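Local coordinates for protein cytosolic phospholipase A2 delta (Homo sapiens, PDB 5IZ5) that hydrolyses the sn-2 ester bond of glycerophospholipids in a calcium-dependent manner, preferring linoleic acid at that position, to release a lysophospholipid and a fatty acid, at residues R81-E93 with Q611-K623. The protein carries 3 engineered substitutions. Residues are numbered along the deposited sequence; the frame is centred on the assembly and turned at random.
Sequences RFLIQSQVKNVLE and QGLQLHQDYCSHK
Ser-86 O rests 3.5 Å from Gln-617 CB where a single antiparallel beta bridge ties the C2-domain loop between strands 75-85 and 91-98 to residues beside strand 614-615 of the phospholipase domain. Gln-85 to Val-88 form a type I turn, which delivers the carbonyl of Gln-87 to its partners. Gln-617 N donates to Gln-87 O at 2.8 Å, approaching from well above the carbonyl plane, and the same oxygen sits over the centre of one face of the His-616 imidazole. With CG anti to the backbone N (chi1 -163°), that ring lies beside the Gln-87 side chain, its plane nearly perpendicular to the amide, while Asp-618 N meets its edge at ND1. Shortening His-616 to an alanine is likely to take the ring face from beneath Gln-87 O and leave Asp-618 N without its ND1 acceptor. Val-88 is the non-hydrogen-bonded partner of His-616, and its CG2 lies 3.7 Å from Gln-614 OE1, in an amide hydrogen-bonded to Arg-163 and the Thr-57 carbonyl. The second bridge bond, Lys-89 N to Leu-615 O at 2.7 Å, is almost straight. The Lys-89 chain bends at chi2 past the Tyr-619 ring and across Gln-617, sending NZ to a salt bridge with Asp-114. Beyond it, a water accepts from both Asn-90 N, at 3.1 Å, and Gln-617 NE2, which also makes a weak bond to Val-88 O.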
ATOM      1  N   ARG B  81     -16.543 -27.841  17.081  1.00 72.17           N
ATOM      2  CA  ARG B  81     -15.524 -27.393  18.039  1.00 76.37           C
ATOM      3  C   ARG B  81     -14.354 -26.664  17.391  1.00 74.66           C
ATOM      4  O   ARG B  81     -13.777 -27.154  16.420  1.00 74.01           O
ATOM      5  CB  ARG B  81     -14.995 -28.590  18.822  1.00 79.81           C
ATOM      6  CG  ARG B  81     -15.915 -29.007  19.947  1.00 83.54           C
ATOM      7  CD  ARG B  81     -15.629 -30.445  20.383  1.00 87.72           C
ATOM      8  NE  ARG B  81     -16.734 -31.356  20.086  1.00 91.17           N
ATOM      9  CZ  ARG B  81     -16.876 -32.073  18.969  1.00 93.21           C
ATOM     10  NH1 ARG B  81     -15.984 -32.012  17.981  1.00 94.47           N
ATOM     11  NH2 ARG B  81     -17.933 -32.867  18.838  1.00 93.95           N
ATOM     12  N   PHE B  82     -14.022 -25.497  17.948  1.00 72.37           N
ATOM     13  CA  PHE B  82     -12.876 -24.691  17.528  1.00 68.67           C
ATOM     14  C   PHE B  82     -11.889 -24.481  18.679  1.00 65.17           C
ATOM     15  O   PHE B  82     -12.293 -24.343  19.830  1.00 66.10           O
ATOM     16  CB  PHE B  82     -13.349 -23.295  17.114  1.00 68.38           C
ATOM     17  CG  PHE B  82     -14.251 -23.259  15.898  1.00 70.27           C
ATOM     18  CD1 PHE B  82     -13.714 -23.096  14.631  1.00 70.90           C
ATOM     19  CD2 PHE B  82     -15.635 -23.323  16.023  1.00 70.94           C
ATOM     20  CE1 PHE B  82     -14.529 -23.027  13.509  1.00 72.11           C
ATOM     21  CE2 PHE B  82     -16.464 -23.256  14.901  1.00 71.93           C
ATOM     22  CZ  PHE B  82     -15.908 -23.105  13.641  1.00 72.08           C
ATOM     23  N   LEU B  83     -10.598 -24.414  18.369  1.00 62.21           N
ATOM     24  CA  LEU B  83      -9.620 -23.862  19.308  1.00 59.51           C
ATOM     25  C   LEU B  83      -9.550 -22.339  19.103  1.00 59.45           C
ATOM     26  O   LEU B  83      -9.347 -21.866  17.986  1.00 57.42           O
ATOM     27  CB  LEU B  83      -8.247 -24.522  19.140  1.00 59.86           C
ATOM     28  CG  LEU B  83      -7.494 -24.787  20.465  1.00 61.45           C
ATOM     29  CD1 LEU B  83      -8.321 -25.634  21.429  1.00 60.82           C
ATOM     30  CD2 LEU B  83      -6.144 -25.454  20.231  1.00 61.18           C
ATOM     31  N   ILE B  84      -9.745 -21.588  20.189  1.00 58.38           N
ATOM     32  CA  ILE B  84      -9.854 -20.130  20.154  1.00 56.62           C
ATOM     33  C   ILE B  84      -8.703 -19.464  20.921  1.00 55.84           C
ATOM     34  O   ILE B  84      -8.468 -19.758  22.095  1.00 56.56           O
ATOM     35  CB  ILE B  84     -11.202 -19.685  20.772  1.00 58.14           C
ATOM     36  CG1 ILE B  84     -12.385 -20.208  19.935  1.00 58.56           C
ATOM     37  CG2 ILE B  84     -11.272 -18.169  20.935  1.00 57.80           C
ATOM     38  CD1 ILE B  84     -12.394 -19.774  18.483  1.00 58.23           C
ATOM     39  N   GLN B  85      -7.989 -18.568  20.243  1.00 52.21           N
ATOM     40  CA  GLN B  85      -6.945 -17.742  20.858  1.00 50.67           C
ATOM     41  C   GLN B  85      -7.570 -16.432  21.325  1.00 51.15           C
ATOM     42  O   GLN B  85      -8.028 -15.627  20.517  1.00 51.15           O
ATOM     43  CB  GLN B  85      -5.813 -17.485  19.856  1.00 50.55           C
ATOM     44  CG  GLN B  85      -4.715 -16.533  20.297  1.00 50.20           C
ATOM     45  CD  GLN B  85      -4.170 -16.845  21.675  1.00 50.92           C
ATOM     46  OE1 GLN B  85      -4.449 -16.133  22.634  1.00 48.86           O
ATOM     47  NE2 GLN B  85      -3.389 -17.912  21.779  1.00 50.38           N
ATOM     48  N   SER B  86      -7.591 -16.228  22.639  1.00 50.85           N
ATOM     49  CA  SER B  86      -8.247 -15.061  23.241  1.00 51.50           C
ATOM     50  C   SER B  86      -7.614 -13.720  22.847  1.00 49.31           C
ATOM     51  O   SER B  86      -8.277 -12.692  22.881  1.00 50.03           O
ATOM     52  CB  SER B  86      -8.248 -15.188  24.771  1.00 52.72           C
ATOM     53  OG  SER B  86      -6.922 -15.220  25.284  1.00 52.02           O
ATOM     54  N   GLN B  87      -6.338 -13.735  22.473  1.00 49.10           N
ATOM     55  CA  GLN B  87      -5.611 -12.513  22.119  1.00 48.92           C
ATOM     56  C   GLN B  87      -5.848 -11.988  20.693  1.00 46.83           C
ATOM     57  O   GLN B  87      -5.336 -10.907  20.335  1.00 48.20           O
ATOM     58  CB  GLN B  87      -4.117 -12.736  22.304  1.00 50.72           C
ATOM     59  CG  GLN B  87      -3.662 -12.928  23.737  1.00 52.70           C
ATOM     60  CD  GLN B  87      -4.185 -11.857  24.678  1.00 54.31           C
ATOM     61  OE1 GLN B  87      -5.263 -12.016  25.244  1.00 56.19           O
ATOM     62  NE2 GLN B  87      -3.441 -10.767  24.846  1.00 56.08           N
ATOM     63  N   VAL B  88      -6.595 -12.726  19.872  1.00 44.14           N
ATOM     64  CA  VAL B  88      -6.944 -12.224  18.542  1.00 45.03           C
ATOM     65  C   VAL B  88      -8.433 -11.961  18.438  1.00 44.35           C
ATOM     66  O   VAL B  88      -9.225 -12.463  19.231  1.00 42.99           O
ATOM     67  CB  VAL B  88      -6.489 -13.151  17.378  1.00 45.10           C
ATOM     68  CG1 VAL B  88      -4.991 -13.360  17.417  1.00 43.88           C
ATOM     69  CG2 VAL B  88      -7.212 -14.488  17.382  1.00 45.49           C
ATOM     70  N   LYS B  89      -8.799 -11.139  17.464  1.00 45.93           N
ATOM     71  CA  LYS B  89     -10.197 -10.912  17.153  1.00 48.07           C
ATOM     72  C   LYS B  89     -10.736 -12.106  16.377  1.00 48.08           C
ATOM     73  O   LYS B  89     -10.195 -12.485  15.341  1.00 49.03           O
ATOM     74  CB  LYS B  89     -10.395  -9.618  16.374  1.00 50.44           C
ATOM     75  CG  LYS B  89     -11.583  -8.810  16.860  1.00 54.84           C
ATOM     76  CD  LYS B  89     -11.388  -8.221  18.253  1.00 55.37           C
ATOM     77  CE  LYS B  89     -12.700  -8.034  18.999  1.00 56.48           C
ATOM     78  NZ  LYS B  89     -13.860  -7.544  18.216  1.00 59.42           N
ATOM     79  N   ASN B  90     -11.801 -12.693  16.904  1.00 47.08           N
ATOM     80  CA  ASN B  90     -12.402 -13.885  16.331  1.00 46.57           C
ATOM     81  C   ASN B  90     -13.831 -13.584  15.922  1.00 47.46           C
ATOM     82  O   ASN B  90     -14.681 -13.313  16.776  1.00 47.32           O
ATOM     83  CB  ASN B  90     -12.387 -15.016  17.347  1.00 45.20           C
ATOM     84  CG  ASN B  90     -10.988 -15.500  17.656  1.00 46.36           C
ATOM     85  OD1 ASN B  90     -10.289 -16.003  16.774  1.00 45.73           O
ATOM     86  ND2 ASN B  90     -10.567 -15.347  18.910  1.00 46.47           N
ATOM     87  N   VAL B  91     -14.081 -13.596  14.616  1.00 46.73           N
ATOM     88  CA  VAL B  91     -15.412 -13.366  14.091  1.00 47.13           C
ATOM     89  C   VAL B  91     -15.915 -14.666  13.485  1.00 46.93           C
ATOM     90  O   VAL B  91     -15.297 -15.230  12.583  1.00 47.88           O
ATOM     91  CB  VAL B  91     -15.435 -12.246  13.035  1.00 48.69           C
ATOM     92  CG1 VAL B  91     -16.859 -11.998  12.552  1.00 48.88           C
ATOM     93  CG2 VAL B  91     -14.853 -10.964  13.606  1.00 49.54           C
ATOM     94  N   LEU B  92     -17.040 -15.138  13.999  1.00 48.53           N
ATOM     95  CA  LEU B  92     -17.645 -16.360  13.517  1.00 50.46           C
ATOM     96  C   LEU B  92     -18.719 -15.999  12.504  1.00 52.40           C
ATOM     97  O   LEU B  92     -19.584 -15.168  12.773  1.00 51.03           O
ATOM     98  CB  LEU B  92     -18.252 -17.130  14.677  1.00 52.86           C
ATOM     99  CG  LEU B  92     -18.832 -18.501  14.333  1.00 56.03           C
ATOM    100  CD1 LEU B  92     -17.739 -19.498  13.985  1.00 56.16           C
ATOM    101  CD2 LEU B  92     -19.648 -19.012  15.501  1.00 56.96           C
ATOM    102  N   GLU B  93     -18.637 -16.601  11.324  1.00 55.35           N
ATOM    103  CA  GLU B  93     -19.650 -16.414  10.302  1.00 59.23           C
ATOM    104  C   GLU B  93     -20.576 -17.619  10.314  1.00 59.97           C
ATOM    105  O   GLU B  93     -20.121 -18.755  10.197  1.00 60.37           O
ATOM    106  CB  GLU B  93     -19.013 -16.259   8.924  1.00 63.27           C
ATOM    107  CG  GLU B  93     -20.009 -15.878   7.838  1.00 67.88           C
ATOM    108  CD  GLU B  93     -19.425 -15.969   6.444  1.00 72.75           C
ATOM    109  OE1 GLU B  93     -20.110 -16.520   5.554  1.00 77.57           O
ATOM    110  OE2 GLU B  93     -18.282 -15.506   6.242  1.00 74.58           O
ATOM    111  N   GLN B 611      -0.608 -11.055   4.354  1.00 36.69           N
ATOM    112  CA  GLN B 611      -1.522 -12.195   4.204  1.00 38.69           C
ATOM    113  C   GLN B 611      -1.470 -13.189   5.368  1.00 38.91           C
ATOM    114  O   GLN B 611      -0.400 -13.637   5.778  1.00 39.32           O
ATOM    115  CB  GLN B 611      -1.265 -12.951   2.894  1.00 40.75           C
ATOM    116  CG  GLN B 611      -2.251 -14.096   2.675  1.00 42.11           C
ATOM    117  CD  GLN B 611      -2.119 -14.784   1.324  1.00 42.80           C
ATOM    118  OE1 GLN B 611      -1.209 -14.513   0.541  1.00 43.25           O
ATOM    119  NE2 GLN B 611      -3.026 -15.705   1.061  1.00 46.41           N
ATOM    120  N   GLY B 612      -2.635 -13.513   5.908  1.00 37.91           N
ATOM    121  CA  GLY B 612      -2.739 -14.532   6.942  1.00 37.60           C
ATOM    122  C   GLY B 612      -2.561 -14.029   8.361  1.00 38.01           C
ATOM    123  O   GLY B 612      -3.008 -14.683   9.298  1.00 35.75           O
ATOM    124  N   LEU B 613      -1.946 -12.860   8.534  1.00 37.80           N
ATOM    125  CA  LEU B 613      -1.835 -12.260   9.861  1.00 38.20           C
ATOM    126  C   LEU B 613      -3.224 -11.932  10.375  1.00 37.85           C
ATOM    127  O   LEU B 613      -4.150 -11.691   9.588  1.00 37.53           O
ATOM    128  CB  LEU B 613      -0.976 -10.995   9.815  1.00 39.70           C
ATOM    129  CG  LEU B 613       0.487 -11.226   9.436  1.00 39.04           C
ATOM    130  CD1 LEU B 613       1.176  -9.907   9.126  1.00 39.85           C
ATOM    131  CD2 LEU B 613       1.217 -11.988  10.536  1.00 39.48           C
ATOM    132  N   GLN B 614      -3.371 -11.918  11.699  1.00 38.63           N
ATOM    133  CA  GLN B 614      -4.670 -11.710  12.317  1.00 39.10           C
ATOM    134  C   GLN B 614      -4.689 -10.472  13.209  1.00 40.92           C
ATOM    135  O   GLN B 614      -3.649  -9.999  13.655  1.00 40.89           O
ATOM    136  CB  GLN B 614      -5.061 -12.960  13.096  1.00 39.02           C
ATOM    137  CG  GLN B 614      -4.904 -14.243  12.275  1.00 40.80           C
ATOM    138  CD  GLN B 614      -5.428 -15.481  12.971  1.00 41.22           C
ATOM    139  OE1 GLN B 614      -5.659 -15.472  14.178  1.00 43.02           O
ATOM    140  NE2 GLN B 614      -5.624 -16.556  12.204  1.00 40.75           N
ATOM    141  N   LEU B 615      -5.883  -9.945  13.460  1.00 43.04           N
ATOM    142  CA  LEU B 615      -6.024  -8.735  14.261  1.00 45.11           C
ATOM    143  C   LEU B 615      -6.024  -9.069  15.741  1.00 45.91           C
ATOM    144  O   LEU B 615      -6.680 -10.012  16.167  1.00 47.12           O
ATOM    145  CB  LEU B 615      -7.306  -7.973  13.898  1.00 48.02           C
ATOM    146  CG  LEU B 615      -7.360  -7.213  12.567  1.00 49.47           C
ATOM    147  CD1 LEU B 615      -6.158  -6.290  12.413  1.00 50.41           C
ATOM    148  CD2 LEU B 615      -7.467  -8.155  11.375  1.00 52.49           C
ATOM    149  N   HIS B 616      -5.324  -8.255  16.525  1.00 46.95           N
ATOM    150  CA  HIS B 616      -5.266  -8.417  17.977  1.00 46.14           C
ATOM    151  C   HIS B 616      -6.645  -8.130  18.570  1.00 46.07           C
ATOM    152  O   HIS B 616      -7.416  -7.350  18.011  1.00 44.30           O
ATOM    153  CB  HIS B 616      -4.225  -7.461  18.569  1.00 46.93           C
ATOM    154  CG  HIS B 616      -3.803  -7.805  19.961  1.00 46.85           C
ATOM    155  ND1 HIS B 616      -4.556  -7.489  21.070  1.00 47.71           N
ATOM    156  CD2 HIS B 616      -2.702  -8.432  20.426  1.00 46.21           C
ATOM    157  CE1 HIS B 616      -3.945  -7.919  22.156  1.00 46.84           C
ATOM    158  NE2 HIS B 616      -2.813  -8.488  21.793  1.00 46.56           N
ATOM    159  N   GLN B 617      -6.964  -8.771  19.689  1.00 46.94           N
ATOM    160  CA  GLN B 617      -8.274  -8.603  20.338  1.00 49.87           C
ATOM    161  C   GLN B 617      -8.612  -7.140  20.635  1.00 50.58           C
ATOM    162  O   GLN B 617      -9.763  -6.725  20.513  1.00 50.24           O
ATOM    163  CB  GLN B 617      -8.339  -9.433  21.623  1.00 51.05           C
ATOM    164  CG  GLN B 617      -9.623  -9.302  22.438  1.00 53.36           C
ATOM    165  CD  GLN B 617     -10.892  -9.649  21.672  1.00 55.15           C
ATOM    166  OE1 GLN B 617     -11.872  -8.918  21.748  1.00 59.82           O
ATOM    167  NE2 GLN B 617     -10.888 -10.763  20.948  1.00 54.57           N
ATOM    168  N   ASP B 618      -7.622  -6.338  20.996  1.00 52.48           N
ATOM    169  CA  ASP B 618      -7.905  -4.935  21.262  1.00 55.16           C
ATOM    170  C   ASP B 618      -7.210  -3.998  20.270  1.00 52.86           C
ATOM    171  O   ASP B 618      -6.850  -2.871  20.608  1.00 53.73           O
ATOM    172  CB  ASP B 618      -7.702  -4.541  22.747  1.00 58.95           C
ATOM    173  CG  ASP B 618      -6.577  -5.281  23.413  1.00 60.33           C
ATOM    174  OD1 ASP B 618      -6.820  -6.230  24.196  1.00 56.41           O
ATOM    175  OD2 ASP B 618      -5.437  -4.884  23.153  1.00 65.31           O
ATOM    176  N   TYR B 619      -7.083  -4.460  19.024  1.00 49.96           N
ATOM    177  CA  TYR B 619      -6.541  -3.636  17.934  1.00 49.55           C
ATOM    178  C   TYR B 619      -7.217  -2.253  17.842  1.00 51.88           C
ATOM    179  O   TYR B 619      -6.548  -1.253  17.585  1.00 51.93           O
ATOM    180  CB  TYR B 619      -6.633  -4.359  16.575  1.00 47.78           C
ATOM    181  CG  TYR B 619      -8.002  -4.331  15.937  1.00 46.48           C
ATOM    182  CD1 TYR B 619      -9.029  -5.144  16.401  1.00 47.77           C
ATOM    183  CD2 TYR B 619      -8.264  -3.505  14.854  1.00 47.44           C
ATOM    184  CE1 TYR B 619     -10.282  -5.123  15.810  1.00 49.39           C
ATOM    185  CE2 TYR B 619      -9.509  -3.476  14.254  1.00 47.86           C
ATOM    186  CZ  TYR B 619     -10.515  -4.286  14.736  1.00 48.98           C
ATOM    187  OH  TYR B 619     -11.754  -4.263  14.140  1.00 50.31           O
ATOM    188  N   CYS B 620      -8.530  -2.199  18.050  1.00 52.11           N
ATOM    189  CA  CYS B 620      -9.276  -0.931  17.941  1.00 55.81           C
ATOM    190  C   CYS B 620      -8.820   0.167  18.878  1.00 55.68           C
ATOM    191  O   CYS B 620      -8.785   1.331  18.491  1.00 57.95           O
ATOM    192  CB  CYS B 620     -10.765  -1.137  18.185  1.00 57.88           C
ATOM    193  SG  CYS B 620     -11.683  -1.446  16.688  1.00 62.88           S
ATOM    194  N   SER B 621      -8.500  -0.203  20.111  1.00 57.55           N
ATOM    195  CA  SER B 621      -8.103   0.753  21.128  1.00 59.15           C
ATOM    196  C   SER B 621      -6.576   0.851  21.212  1.00 59.93           C
ATOM    197  O   SER B 621      -5.997   0.757  22.301  1.00 66.71           O
ATOM    198  CB  SER B 621      -8.663   0.309  22.476  1.00 59.25           C
ATOM    199  OG  SER B 621      -8.033  -0.884  22.914  1.00 58.17           O
ATOM    200  N   HIS B 622      -5.929   1.008  20.060  1.00 56.25           N
ATOM    201  CA  HIS B 622      -4.496   1.228  19.987  1.00 53.01           C
ATOM    202  C   HIS B 622      -4.300   2.596  19.352  1.00 53.65           C
ATOM    203  O   HIS B 622      -4.965   2.929  18.375  1.00 54.35           O
ATOM    204  CB  HIS B 622      -3.829   0.129  19.156  1.00 49.76           C
ATOM    205  CG  HIS B 622      -2.344   0.270  19.029  1.00 46.67           C
ATOM    206  ND1 HIS B 622      -1.740   1.013  18.036  1.00 46.95           N
ATOM    207  CD2 HIS B 622      -1.339  -0.250  19.768  1.00 46.67           C
ATOM    208  CE1 HIS B 622      -0.429   0.951  18.176  1.00 47.07           C
ATOM    209  NE2 HIS B 622      -0.158   0.188  19.218  1.00 46.81           N
ATOM    210  N   LYS B 623      -3.381   3.384  19.896  1.00 54.23           N
ATOM    211  CA  LYS B 623      -3.280   4.792  19.521  1.00 55.88           C
ATOM    212  C   LYS B 623      -3.059   4.985  18.031  1.00 54.00           C
ATOM    213  O   LYS B 623      -3.687   5.829  17.399  1.00 55.02           O
ATOM    214  CB  LYS B 623      -2.128   5.457  20.262  1.00 59.88           C
ATOM    215  CG  LYS B 623      -2.386   5.681  21.739  1.00 67.15           C
ATOM    216  CD  LYS B 623      -1.136   6.179  22.453  1.00 72.30           C
ATOM    217  CE  LYS B 623      -1.438   6.610  23.879  1.00 75.86           C
ATOM    218  NZ  LYS B 623      -0.193   6.904  24.647  1.00 78.49           N
TER
HETATM  219  O   HOH W   1     -13.271 -11.768  19.416  1.00 47.24           O